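PDB 7BOP: alpha-1,2-mannosyltransferase (Ktr4), putative from Neosartorya fumigata, which belongs to the glycolipid 2-alpha-mannosyltransferase family of GT-A fold glycosyltransferases and holds guanosine-5'-diphosphate and a manganese ion in this structure. Local coordinates for residues 294-299 with 317-322; 250-255 with 327-332; 97-102 with 121-126; 31-36 with 374-379. All blocks are in the same frame, centred on the assembly; numbering follows the deposited sequence.

Contact 2 touches both contact 1 and contact 4; contact 3 stands apart. Contact 1 joins two helices, and contact 2 follows at the C-terminal end of one of them; their centres are 12 Å apart. Phe-327 CE2 of contact 2 packs 3.6 Å from Tyr-299 CB of contact 1. Met-254 CE of contact 2 lies 3.5 Å from Tyr-379 OH of contact 4. Contact 4 joins regions near the two ends of the chain. Contact 3 is centred about 30 Å from contact 1. Guanosine-5'-diphosphate lies about 11 Å from the side chain of His-320 in contact 1 and about 10 Å from that of Trp-102 in contact 3.

Contact 1. Residues 294-299 with 317-322; sequences EQYDAY and APVHSI
Two helices of the GT-A fold, 294-306 and 316-327, meet here through Tyr-296 and Tyr-299 on one side and Val-319, His-320 and Ile-322 on the other. The axes of the two short segments approach to 11.0 Å, with N-to-C directions 144° apart. This wide gap is filled by the two tyrosines, which lie one helical turn apart. In both, CG stands anti to the backbone N (chi1 -179° in Tyr-296), and the rings reach straight across to the second helix.

Tyr-296 brings its hydroxyl to the edge of the His-320 ring, with OH 3.2 Å from CD2 of His-320. The same OH touches Val-319 CG1 at 3.5 Å. Tyr-299 sets its ring edge against the backbone: its CE2 lies 3.7 Å from Val-319 O, which sits in the ring plane. Farther out, Tyr-299 meets Ile-322 at about a right angle, with CZ 3.7 Å from CG2 of Ile-322.

No hydrogen bond joins the two segments. The buried polar ends find partners in the surrounding fold. Tyr-296 OH bonds to Ser-175 O and Tyr-299 OH to Thr-238. His-320 is held at both ring nitrogens, ND1 by Glu-284 and NE2 by Asn-174 O, which fixes its rotation and leaves CD2 facing the tyrosine. Phe-291 packs against both Tyr-296 and His-320. The result is a buried helix-helix interface bridged by long aromatic side chains, within the helical packing around the central sheet of a GT-A domain.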
loop_
_atom_site.group_PDB
_atom_site.type_symbol
_atom_site.label_atom_id
_atom_site.label_comp_id
_atom_site.label_asym_id
_atom_site.label_seq_id
_atom_site.Cartn_x
_atom_site.Cartn_y
_atom_site.Cartn_z
ATOM N N GLU A 294 -19.667 1.706 0.450
ATOM C CA GLU A 294 -20.310 2.976 0.138
ATOM C C GLU A 294 -19.393 4.160 0.415
ATOM O O GLU A 294 -19.231 5.029 -0.427
ATOM C CB GLU A 294 -21.594 3.146 0.969
ATOM C CG GLU A 294 -22.385 4.406 0.635
ATOM C CD GLU A 294 -23.588 4.645 1.548
ATOM O OE1 GLU A 294 -24.048 3.705 2.231
ATOM O OE2 GLU A 294 -24.066 5.800 1.591
ATOM N N GLN A 295 -18.813 4.180 1.602
ATOM C CA GLN A 295 -18.070 5.343 2.077
ATOM C C GLN A 295 -16.814 5.562 1.240
ATOM O O GLN A 295 -16.657 6.623 0.621
ATOM C CB GLN A 295 -17.710 5.207 3.557
ATOM C CG GLN A 295 -18.904 5.284 4.503
ATOM C CD GLN A 295 -19.672 3.978 4.638
ATOM O OE1 GLN A 295 -19.222 2.914 4.203
ATOM N NE2 GLN A 295 -20.865 4.064 5.222
ATOM N N TYR A 296 -15.937 4.562 1.199
ATOM C CA TYR A 296 -14.689 4.710 0.459
ATOM C C TYR A 296 -14.936 4.974 -1.018
ATOM O O TYR A 296 -14.298 5.850 -1.613
ATOM C CB TYR A 296 -13.735 3.518 0.609
ATOM C CG TYR A 296 -12.469 3.792 -0.173
ATOM C CD1 TYR A 296 -12.372 3.434 -1.517
ATOM C CD2 TYR A 296 -11.412 4.503 0.401
ATOM C CE1 TYR A 296 -11.251 3.742 -2.266
ATOM C CE2 TYR A 296 -10.276 4.808 -0.337
ATOM C CZ TYR A 296 -10.203 4.419 -1.665
ATOM O OH TYR A 296 -9.101 4.720 -2.414
ATOM N N ASP A 297 -15.824 4.202 -1.633
ATOM C CA ASP A 297 -16.021 4.351 -3.059
ATOM C C ASP A 297 -16.645 5.699 -3.419
ATOM O O ASP A 297 -16.317 6.253 -4.456
ATOM C CB ASP A 297 -16.849 3.212 -3.640
ATOM C CG ASP A 297 -16.699 3.102 -5.134
ATOM O OD1 ASP A 297 -15.556 3.131 -5.649
ATOM O OD2 ASP A 297 -17.733 2.993 -5.805
ATOM N N ALA A 298 -17.539 6.218 -2.576
ATOM C CA ALA A 298 -18.067 7.580 -2.771
ATOM C C ALA A 298 -16.938 8.618 -2.674
ATOM O O ALA A 298 -16.900 9.570 -3.455
ATOM C CB ALA A 298 -19.162 7.892 -1.762
ATOM N N TYR A 299 -16.025 8.414 -1.724
ATOM C CA TYR A 299 -14.832 9.257 -1.579
ATOM C C TYR A 299 -13.993 9.221 -2.845
ATOM O O TYR A 299 -13.619 10.276 -3.377
ATOM C CB TYR A 299 -14.014 8.824 -0.356
ATOM C CG TYR A 299 -12.721 9.587 -0.144
ATOM C CD1 TYR A 299 -12.726 10.974 0.012
ATOM C CD2 TYR A 299 -11.491 8.922 -0.068
ATOM C CE1 TYR A 299 -11.545 11.676 0.218
ATOM C CE2 TYR A 299 -10.305 9.623 0.143
ATOM C CZ TYR A 299 -10.337 10.994 0.287
ATOM O OH TYR A 299 -9.165 11.702 0.497
ATOM N N ALA A 317 -1.447 5.949 -2.262
ATOM C CA ALA A 317 -1.092 5.780 -0.848
ATOM C C ALA A 317 -1.798 6.821 0.058
ATOM O O ALA A 317 -2.513 6.433 0.990
ATOM C CB ALA A 317 0.416 5.776 -0.664
ATOM N N PRO A 318 -1.624 8.134 -0.219
ATOM C CA PRO A 318 -2.372 9.101 0.596
ATOM C C PRO A 318 -3.895 8.939 0.486
ATOM O O PRO A 318 -4.582 9.060 1.486
ATOM C CB PRO A 318 -1.900 10.467 0.066
ATOM C CG PRO A 318 -1.215 10.197 -1.215
ATOM C CD PRO A 318 -0.667 8.811 -1.112
ATOM N N VAL A 319 -4.403 8.627 -0.701
ATOM C CA VAL A 319 -5.844 8.419 -0.891
ATOM C C VAL A 319 -6.376 7.212 -0.091
ATOM O O VAL A 319 -7.391 7.326 0.611
ATOM C CB VAL A 319 -6.210 8.340 -2.395
ATOM C CG1 VAL A 319 -7.666 7.924 -2.591
ATOM C CG2 VAL A 319 -5.955 9.689 -3.071
ATOM N N HIS A 320 -5.700 6.071 -0.182
ATOM C CA HIS A 320 -6.014 4.927 0.701
ATOM C C HIS A 320 -5.923 5.283 2.174
ATOM O O HIS A 320 -6.817 4.939 2.962
ATOM C CB HIS A 320 -5.082 3.748 0.413
ATOM C CG HIS A 320 -5.390 3.043 -0.869
ATOM N ND1 HIS A 320 -4.735 1.896 -1.258
ATOM C CD2 HIS A 320 -6.293 3.309 -1.842
ATOM C CE1 HIS A 320 -5.206 1.496 -2.424
ATOM N NE2 HIS A 320 -6.151 2.338 -2.804
ATOM N N SER A 321 -4.838 5.970 2.545
ATOM C CA SER A 321 -4.581 6.300 3.941
ATOM C C SER A 321 -5.639 7.217 4.524
ATOM O O SER A 321 -6.095 7.002 5.653
ATOM C CB SER A 321 -3.199 6.937 4.095
ATOM O OG SER A 321 -2.195 6.063 3.605
ATOM N N ILE A 322 -6.025 8.236 3.761
ATOM C CA ILE A 322 -7.096 9.140 4.189
ATOM C C ILE A 322 -8.430 8.376 4.265
ATOM O O ILE A 322 -9.174 8.515 5.236
ATOM C CB ILE A 322 -7.209 10.364 3.263
ATOM C CG1 ILE A 322 -6.007 11.301 3.471
ATOM C CG2 ILE A 322 -8.492 11.125 3.526
ATOM C CD1 ILE A 322 -5.797 12.291 2.351
#

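Contact 2. Residues 250-255 with 327-332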
loop_
_atom_site.group_PDB
_atom_site.type_symbol
_atom_site.label_atom_id
_atom_site.label_comp_id
_atom_site.label_asym_id
_atom_site.label_seq_id
_atom_site.Cartn_x
_atom_site.Cartn_y
_atom_site.Cartn_z
ATOM N N SER A 250 -15.942 7.569 10.625
ATOM C CA SER A 250 -16.006 6.521 11.654
ATOM C C SER A 250 -15.716 7.094 13.043
ATOM O O SER A 250 -15.093 8.158 13.172
ATOM C CB SER A 250 -15.027 5.387 11.357
ATOM O OG SER A 250 -13.701 5.832 11.499
ATOM N N SER A 251 -16.131 6.370 14.078
ATOM C CA SER A 251 -15.863 6.796 15.447
ATOM C C SER A 251 -14.388 6.540 15.814
ATOM O O SER A 251 -13.732 7.411 16.378
ATOM C CB SER A 251 -16.842 6.149 16.428
ATOM O OG SER A 251 -16.611 4.766 16.547
ATOM N N ASN A 252 -13.854 5.376 15.450
ATOM C CA ASN A 252 -12.448 5.068 15.705
ATOM C C ASN A 252 -11.616 5.481 14.482
ATOM O O ASN A 252 -11.129 4.638 13.706
ATOM C CB ASN A 252 -12.275 3.583 16.043
ATOM C CG ASN A 252 -10.951 3.276 16.708
ATOM O OD1 ASN A 252 -10.163 4.166 17.034
ATOM N ND2 ASN A 252 -10.693 1.996 16.903
ATOM N N ASN A 253 -11.454 6.794 14.342
ATOM C CA ASN A 253 -10.835 7.403 13.178
ATOM C C ASN A 253 -9.414 7.864 13.489
ATOM O O ASN A 253 -9.012 7.928 14.650
ATOM C CB ASN A 253 -11.707 8.555 12.638
ATOM C CG ASN A 253 -11.763 9.764 13.570
ATOM O OD1 ASN A 253 -10.743 10.382 13.883
ATOM N ND2 ASN A 253 -12.964 10.120 13.993
ATOM N N MET A 254 -8.673 8.196 12.438
ATOM C CA MET A 254 -7.284 8.613 12.560
ATOM C C MET A 254 -7.107 10.116 12.308
ATOM O O MET A 254 -6.068 10.541 11.790
ATOM C CB MET A 254 -6.424 7.821 11.564
ATOM C CG MET A 254 -6.525 6.309 11.696
ATOM S SD MET A 254 -5.550 5.502 10.406
ATOM C CE MET A 254 -6.085 3.803 10.602
ATOM N N MET A 255 -8.081 10.931 12.710
ATOM C CA MET A 255 -8.009 12.382 12.458
ATOM C C MET A 255 -6.728 13.010 13.014
ATOM O O MET A 255 -6.125 13.836 12.353
ATOM C CB MET A 255 -9.241 13.102 13.039
ATOM C CG MET A 255 -9.438 14.535 12.547
ATOM S SD MET A 255 -9.777 14.652 10.776
ATOM C CE MET A 255 -11.411 13.902 10.696
ATOM N N PHE A 327 -12.874 6.464 7.309
ATOM C CA PHE A 327 -14.010 5.554 7.111
ATOM C C PHE A 327 -13.838 4.147 7.693
ATOM O O PHE A 327 -14.835 3.448 7.873
ATOM C CB PHE A 327 -14.359 5.491 5.615
ATOM C CG PHE A 327 -14.430 6.852 4.962
ATOM C CD1 PHE A 327 -15.225 7.862 5.514
ATOM C CD2 PHE A 327 -13.679 7.143 3.821
ATOM C CE1 PHE A 327 -15.270 9.122 4.940
ATOM C CE2 PHE A 327 -13.724 8.405 3.242
ATOM C CZ PHE A 327 -14.525 9.391 3.797
ATOM N N ALA A 328 -12.607 3.737 8.010
ATOM C CA ALA A 328 -12.376 2.447 8.639
ATOM C C ALA A 328 -12.343 2.574 10.155
ATOM O O ALA A 328 -12.296 3.675 10.706
ATOM C CB ALA A 328 -11.083 1.825 8.125
ATOM N N ASP A 329 -12.393 1.421 10.809
ATOM C CA ASP A 329 -12.136 1.283 12.229
ATOM C C ASP A 329 -10.625 1.135 12.386
ATOM O O ASP A 329 -10.050 0.141 11.936
ATOM C CB ASP A 329 -12.884 0.034 12.719
ATOM C CG ASP A 329 -12.725 -0.240 14.195
ATOM O OD1 ASP A 329 -11.929 0.408 14.914
ATOM O OD2 ASP A 329 -13.424 -1.174 14.645
ATOM N N ALA A 330 -9.982 2.099 13.045
ATOM C CA ALA A 330 -8.521 2.082 13.217
ATOM C C ALA A 330 -8.005 0.829 13.925
ATOM O O ALA A 330 -6.873 0.411 13.690
ATOM C CB ALA A 330 -8.051 3.334 13.951
ATOM N N ALA A 331 -8.847 0.215 14.764
ATOM C CA ALA A 331 -8.509 -1.054 15.414
ATOM C C ALA A 331 -8.367 -2.188 14.413
ATOM O O ALA A 331 -7.727 -3.172 14.726
ATOM C CB ALA A 331 -9.548 -1.431 16.463
ATOM N N LYS A 332 -8.959 -2.046 13.229
ATOM C CA LYS A 332 -8.873 -3.054 12.163
ATOM C C LYS A 332 -7.768 -2.784 11.140
ATOM O O LYS A 332 -7.728 -3.436 10.092
ATOM C CB LYS A 332 -10.219 -3.172 11.443
ATOM C CG LYS A 332 -11.406 -3.483 12.340
ATOM C CD LYS A 332 -11.156 -4.709 13.189
ATOM C CE LYS A 332 -12.450 -5.327 13.705
ATOM N NZ LYS A 332 -12.124 -6.338 14.751
#
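Ser-250 and Asn-252 supply the polar links to the turn that follows helix 316-327. Ser-250 OG donates to Ala-328 O over 2.7 Å, approaching at a tilt to the carbonyl plane. Its OG lies between the backbone N and the carbonyl carbon (chi1 68°), the crowded position, and from there it faces that oxygen. The backbone adds a bond from Ala-330 N to Asn-252 O at 2.9 Å, with an N-H...O angle of 159°. The third bond joins side chains. Asn-252 ND2 reaches Asp-329 OD1 at 2.8 Å. It arrives nearly end-on to the oxygen, but the N-H is bent, at 137°.

Asp-329 OD1 has a second donor, Ala-331 N at 3.1 Å, which comes from above the carboxylate plane and closes an Asx turn. One oxygen therefore shapes its own turn and holds the opposite loop. A second Asx turn forms at Asn-253, whose OD1 accepts from Met-255 N at the start of helix 255-258. Asn-252 itself centres an inverse gamma turn.

Apolar packing lies on the buried side. The extended Met-254 chain brings CE to 3.9 Å from Ala-330 CB, and Val-383 also touches this methionine. Further backbone bonds tie Ser-250 to Leu-326 and Met-254 to Gly-325. On the solvent side, the exposed Asn-252 bonds through OD1 to a glycerol, probably from the crystallisation liquor.

Contact 3. Residues 97-102 with 121-126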
loop_
_atom_site.group_PDB
_atom_site.type_symbol
_atom_site.label_atom_id
_atom_site.label_comp_id
_atom_site.label_asym_id
_atom_site.label_seq_id
_atom_site.Cartn_x
_atom_site.Cartn_y
_atom_site.Cartn_z
ATOM N N LYS A 97 4.600 -22.263 0.976
ATOM C CA LYS A 97 3.878 -23.055 1.967
ATOM C C LYS A 97 2.357 -22.939 1.842
ATOM O O LYS A 97 1.632 -23.892 2.119
ATOM C CB LYS A 97 4.306 -22.640 3.378
ATOM C CG LYS A 97 5.800 -22.768 3.636
ATOM C CD LYS A 97 6.218 -22.042 4.907
ATOM C CE LYS A 97 6.160 -20.519 4.750
ATOM N NZ LYS A 97 7.195 -19.848 5.575
ATOM N N PHE A 98 1.866 -21.764 1.460
ATOM C CA PHE A 98 0.426 -21.506 1.451
ATOM C C PHE A 98 -0.203 -21.563 0.061
ATOM O O PHE A 98 -1.386 -21.881 -0.063
ATOM C CB PHE A 98 0.152 -20.180 2.179
ATOM C CG PHE A 98 0.521 -20.232 3.628
ATOM C CD1 PHE A 98 -0.270 -20.932 4.524
ATOM C CD2 PHE A 98 1.689 -19.634 4.093
ATOM C CE1 PHE A 98 0.064 -21.013 5.859
ATOM C CE2 PHE A 98 2.032 -19.715 5.429
ATOM C CZ PHE A 98 1.220 -20.402 6.315
ATOM N N ASN A 99 0.585 -21.258 -0.973
ATOM C CA ASN A 99 0.187 -21.431 -2.370
ATOM C C ASN A 99 -1.082 -20.687 -2.775
ATOM O O ASN A 99 -1.962 -21.240 -3.445
ATOM C CB ASN A 99 0.082 -22.924 -2.703
ATOM C CG ASN A 99 1.395 -23.633 -2.515
ATOM O OD1 ASN A 99 2.345 -23.380 -3.247
ATOM N ND2 ASN A 99 1.470 -24.496 -1.524
ATOM N N TYR A 100 -1.177 -19.424 -2.353
ATOM C CA TYR A 100 -2.226 -18.546 -2.843
ATOM C C TYR A 100 -1.921 -18.153 -4.300
ATOM O O TYR A 100 -0.752 -18.080 -4.699
ATOM C CB TYR A 100 -2.373 -17.312 -1.930
ATOM C CG TYR A 100 -3.224 -17.562 -0.722
ATOM C CD1 TYR A 100 -4.604 -17.380 -0.783
ATOM C CD2 TYR A 100 -2.669 -17.998 0.484
ATOM C CE1 TYR A 100 -5.403 -17.610 0.319
ATOM C CE2 TYR A 100 -3.466 -18.238 1.591
ATOM C CZ TYR A 100 -4.832 -18.034 1.504
ATOM O OH TYR A 100 -5.629 -18.251 2.586
ATOM N N PRO A 101 -2.966 -17.922 -5.106
ATOM C CA PRO A 101 -2.740 -17.579 -6.513
ATOM C C PRO A 101 -2.175 -16.170 -6.718
ATOM O O PRO A 101 -2.383 -15.286 -5.871
ATOM C CB PRO A 101 -4.135 -17.656 -7.115
ATOM C CG PRO A 101 -5.041 -17.313 -5.988
ATOM C CD PRO A 101 -4.395 -17.844 -4.747
ATOM N N TRP A 102 -1.456 -15.998 -7.832
ATOM C CA TRP A 102 -0.989 -14.695 -8.301
ATOM C C TRP A 102 -1.889 -14.213 -9.432
ATOM O O TRP A 102 -2.156 -14.968 -10.387
ATOM C CB TRP A 102 0.434 -14.770 -8.839
ATOM C CG TRP A 102 1.510 -15.010 -7.855
ATOM C CD1 TRP A 102 1.905 -16.218 -7.346
ATOM C CD2 TRP A 102 2.386 -14.028 -7.290
ATOM N NE1 TRP A 102 2.962 -16.043 -6.495
ATOM C CE2 TRP A 102 3.280 -14.709 -6.439
ATOM C CE3 TRP A 102 2.494 -12.638 -7.410
ATOM C CZ2 TRP A 102 4.276 -14.046 -5.707
ATOM C CZ3 TRP A 102 3.485 -11.977 -6.689
ATOM C CH2 TRP A 102 4.360 -12.681 -5.847
ATOM N N GLU A 121 7.970 -19.656 -11.316
ATOM C CA GLU A 121 8.424 -19.298 -9.975
ATOM C C GLU A 121 7.462 -19.668 -8.847
ATOM O O GLU A 121 7.729 -19.344 -7.688
ATOM C CB GLU A 121 8.702 -17.791 -9.924
ATOM C CG GLU A 121 9.812 -17.328 -10.854
ATOM C CD GLU A 121 11.158 -17.977 -10.580
ATOM O OE1 GLU A 121 11.403 -18.442 -9.447
ATOM O OE2 GLU A 121 11.995 -18.007 -11.497
ATOM N N THR A 122 6.352 -20.328 -9.163
ATOM C CA THR A 122 5.351 -20.644 -8.149
ATOM C C THR A 122 4.641 -21.941 -8.500
ATOM O O THR A 122 4.489 -22.268 -9.680
ATOM C CB THR A 122 4.326 -19.492 -7.995
ATOM O OG1 THR A 122 3.380 -19.806 -6.973
ATOM C CG2 THR A 122 3.562 -19.225 -9.276
ATOM N N LYS A 123 4.220 -22.670 -7.475
ATOM C CA LYS A 123 3.371 -23.852 -7.657
ATOM C C LYS A 123 1.908 -23.468 -7.734
ATOM O O LYS A 123 1.081 -24.287 -8.132
ATOM C CB LYS A 123 3.566 -24.847 -6.515
ATOM C CG LYS A 123 5.008 -25.278 -6.288
ATOM C CD LYS A 123 5.131 -26.375 -5.235
ATOM C CE LYS A 123 4.536 -26.017 -3.861
ATOM N NZ LYS A 123 5.089 -24.779 -3.242
ATOM N N ALA A 124 1.567 -22.237 -7.330
ATOM C CA ALA A 124 0.174 -21.790 -7.364
ATOM C C ALA A 124 -0.242 -21.412 -8.774
ATOM O O ALA A 124 0.599 -21.212 -9.648
ATOM C CB ALA A 124 -0.038 -20.614 -6.423
ATOM N N LYS A 125 -1.551 -21.277 -8.974
ATOM C CA LYS A 125 -2.092 -20.803 -10.245
ATOM C C LYS A 125 -1.754 -19.323 -10.437
ATOM O O LYS A 125 -1.860 -18.537 -9.490
ATOM C CB LYS A 125 -3.613 -20.966 -10.309
ATOM C CG LYS A 125 -4.128 -22.404 -10.267
ATOM C CD LYS A 125 -4.411 -22.892 -8.848
ATOM C CE LYS A 125 -5.506 -23.953 -8.794
ATOM N NZ LYS A 125 -5.106 -25.217 -9.472
ATOM N N CYS A 126 -1.341 -18.974 -11.654
ATOM C CA CYS A 126 -1.127 -17.599 -12.074
ATOM C C CYS A 126 -2.200 -17.196 -13.065
ATOM O O CYS A 126 -2.536 -17.976 -13.953
ATOM C CB CYS A 126 0.222 -17.446 -12.759
ATOM S SG CYS A 126 1.624 -17.571 -11.647
HETATM O O HOH W 1 4.215 -22.057 -4.613
HETATM O O HOH W 2 -2.838 -22.372 -5.926
#
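Asn-99 OD1 is gripped by two donors. Lys-123 NZ reaches it over 3.1 Å, in the carbonyl plane and on a lone pair. Water 1 donates to the same oxygen at 2.7 Å and in turn accepts from Lys-123 N at 2.9 Å, so side chain and backbone of one lysine both serve the asparagine. The lysine chain is extended at chi2 but bends at chi3 and chi4 (-57° and -56°), which curls NZ back to the amide. NZ also bonds to Ser-96 O, while Asn-99 ND2 bonds to Tyr-57 O; the amide is held at both ends. Water 2 makes another bridge, firm to Asn-99 O but weak to Lys-125 N.

The Ala-124 methyl packs against the backbone: CB lies 3.1 Å from Tyr-100 O and is also near Asn-99 O. Beyond it the strands begin to pair. Trp-102 N donates to Lys-125 O at 3.1 Å, and Cys-126 CA lies 3.3 Å from Trp-102 O in a CA-H...O contact. Cys-126 SG lies obliquely beside the indole, 4.1 Å from Trp-102 CB. Thr-122 stands at the edge of the Trp-102 ring, near its plane. Its OG1 accepts from Ala-124 N in an ST turn and bonds to Glu-91, which is also a partner of the indole nitrogen.

Asn-99, just after helix 80-98, has a positive phi that turns the chain away from the helix. The chain then enters strand 102-106, which runs parallel to strands 126-130 and 69-74, with Trp-102 tucked against Met-87 and Leu-90 of that helix.

Contact 4. Residues 31-36 with 374-379; sequences NGMKRD and DCRPSY
Met-33 and Asp-36 close on Arg-376 from two directions, and this is the tight part of the contact. The Met-33 methyl CE lies over one face of the guanidinium, 3.4 Å above its plane and displaced toward the edge of the group. The chain bends at chi3 (-59°) to bring it there. Met-33 CE lies 3.2 Å from Arg-376 CB and 3.5 Å from Pro-377 CD, tight approaches for carbon pairs.

Asp-36 takes the guanidinium end-on in a two-bond salt bridge. Arg-376 NH1 donates to Asp-36 OD1 at 2.9 Å. Arg-376 NH2 donates to Asp-36 OD2 at 2.8 Å and comes from above the carboxylate plane; the carboxylate and guanidinium planes are 53° apart. Asp-374 holds the other edge side-on: NE of Arg-376 bonds to its OD1 at 3.0 Å and NH2 to its OD2 at 2.8 Å. Four bonds, with NE, NH1 and NH2 all used, hold the guanidinium in rotation. Its positive charge probably eases the repulsion between the two carboxylates, whose OD2 atoms are 5.2 Å apart. Asp-374 OD1 also accepts from Arg-376 N, capping helix 376-382. Cys-375, just before the helix, forms a disulfide with Cys-277.

The other side is looser: there water 3 links Met-33 N to Asp-374 OD2. This is a salt-bridge network at a capped helix N-terminus, and it joins regions near the two ends of the chain.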
loop_
_atom_site.group_PDB
_atom_site.type_symbol
_atom_site.label_atom_id
_atom_site.label_comp_id
_atom_site.label_asym_id
_atom_site.label_seq_id
_atom_site.Cartn_x
_atom_site.Cartn_y
_atom_site.Cartn_z
ATOM N N ASN A 31 14.225 14.140 12.927
ATOM C CA ASN A 31 15.295 13.288 12.388
ATOM C C ASN A 31 14.985 11.780 12.452
ATOM O O ASN A 31 15.894 10.956 12.506
ATOM C CB ASN A 31 16.598 13.594 13.142
ATOM C CG ASN A 31 17.837 13.092 12.416
ATOM O OD1 ASN A 31 17.868 13.015 11.186
ATOM N ND2 ASN A 31 18.871 12.743 13.179
ATOM N N GLY A 32 13.707 11.422 12.410
ATOM C CA GLY A 32 13.291 10.022 12.456
ATOM C C GLY A 32 12.983 9.533 13.860
ATOM O O GLY A 32 12.840 10.329 14.798
ATOM N N MET A 33 12.886 8.215 14.012
ATOM C CA MET A 33 12.502 7.639 15.296
ATOM C C MET A 33 13.680 7.569 16.256
ATOM O O MET A 33 14.805 7.338 15.827
ATOM C CB MET A 33 11.899 6.255 15.119
ATOM C CG MET A 33 10.954 5.938 16.254
ATOM S SD MET A 33 9.881 4.566 15.921
ATOM C CE MET A 33 8.961 5.009 14.482
ATOM N N LYS A 34 13.408 7.800 17.540
ATOM C CA LYS A 34 14.423 7.717 18.599
ATOM C C LYS A 34 14.827 6.271 18.828
ATOM O O LYS A 34 15.998 5.926 18.715
ATOM C CB LYS A 34 13.908 8.293 19.931
ATOM C CG LYS A 34 14.055 9.799 20.090
ATOM C CD LYS A 34 13.223 10.349 21.248
ATOM C CE LYS A 34 13.663 9.830 22.611
ATOM N NZ LYS A 34 12.670 10.196 23.655
ATOM N N ARG A 35 13.844 5.443 19.183
ATOM C CA ARG A 35 14.070 4.016 19.394
ATOM C C ARG A 35 13.031 3.232 18.615
ATOM O O ARG A 35 11.838 3.277 18.914
ATOM C CB ARG A 35 14.054 3.620 20.869
ATOM C CG ARG A 35 14.822 2.317 21.079
ATOM C CD ARG A 35 14.600 1.668 22.430
ATOM N NE ARG A 35 15.145 0.305 22.439
ATOM C CZ ARG A 35 14.547 -0.774 21.928
ATOM N NH1 ARG A 35 15.156 -1.958 22.000
ATOM N NH2 ARG A 35 13.350 -0.692 21.336
ATOM N N ASP A 36 13.501 2.517 17.609
ATOM C CA ASP A 36 12.612 1.807 16.704
ATOM C C ASP A 36 12.099 0.543 17.417
ATOM O O ASP A 36 12.914 -0.269 17.868
ATOM C CB ASP A 36 13.386 1.479 15.425
ATOM C CG ASP A 36 12.483 1.126 14.252
ATOM O OD1 ASP A 36 11.439 0.464 14.433
ATOM O OD2 ASP A 36 12.829 1.516 13.124
ATOM N N ASP A 374 10.281 9.072 7.821
ATOM C CA ASP A 374 9.544 8.092 8.620
ATOM C C ASP A 374 8.446 8.812 9.400
ATOM O O ASP A 374 8.736 9.709 10.190
ATOM C CB ASP A 374 10.512 7.387 9.579
ATOM C CG ASP A 374 9.878 6.256 10.375
ATOM O OD1 ASP A 374 8.737 5.816 10.099
ATOM O OD2 ASP A 374 10.555 5.776 11.301
ATOM N N CYS A 375 7.189 8.423 9.191
ATOM C CA CYS A 375 6.086 9.038 9.937
ATOM C C CYS A 375 5.530 8.149 11.053
ATOM O O CYS A 375 4.600 8.547 11.751
ATOM C CB CYS A 375 4.974 9.466 8.990
ATOM S SG CYS A 375 3.692 10.433 9.825
ATOM N N ARG A 376 6.124 6.980 11.280
ATOM C CA ARG A 376 5.642 6.096 12.349
ATOM C C ARG A 376 5.557 6.740 13.744
ATOM O O ARG A 376 4.625 6.436 14.469
ATOM C CB ARG A 376 6.467 4.813 12.416
ATOM C CG ARG A 376 6.210 3.853 11.255
ATOM C CD ARG A 376 7.142 2.649 11.270
ATOM N NE ARG A 376 8.518 3.108 11.393
ATOM C CZ ARG A 376 9.511 2.468 12.000
ATOM N NH1 ARG A 376 9.352 1.247 12.528
ATOM N NH2 ARG A 376 10.695 3.072 12.070
ATOM N N PRO A 377 6.509 7.633 14.122
ATOM C CA PRO A 377 6.359 8.220 15.460
ATOM C C PRO A 377 5.025 8.955 15.654
ATOM O O PRO A 377 4.440 8.892 16.745
ATOM C CB PRO A 377 7.555 9.180 15.558
ATOM C CG PRO A 377 8.570 8.598 14.651
ATOM C CD PRO A 377 7.760 8.088 13.483
ATOM N N SER A 378 4.525 9.593 14.598
ATOM C CA SER A 378 3.197 10.191 14.642
ATOM C C SER A 378 2.092 9.125 14.624
ATOM O O SER A 378 1.143 9.198 15.404
ATOM C CB SER A 378 3.004 11.150 13.476
ATOM O OG SER A 378 1.680 11.625 13.447
ATOM N N TYR A 379 2.209 8.148 13.728
ATOM C CA TYR A 379 1.186 7.099 13.635
ATOM C C TYR A 379 1.057 6.286 14.937
ATOM O O TYR A 379 -0.053 6.003 15.398
ATOM C CB TYR A 379 1.450 6.164 12.452
ATOM C CG TYR A 379 0.298 5.206 12.236
ATOM C CD1 TYR A 379 -0.888 5.652 11.679
ATOM C CD2 TYR A 379 0.381 3.867 12.610
ATOM C CE1 TYR A 379 -1.959 4.803 11.474
ATOM C CE2 TYR A 379 -0.692 2.996 12.407
ATOM C CZ TYR A 379 -1.859 3.470 11.842
ATOM O OH TYR A 379 -2.933 2.636 11.633
HETATM O O HOH W 3 13.050 6.258 12.039
#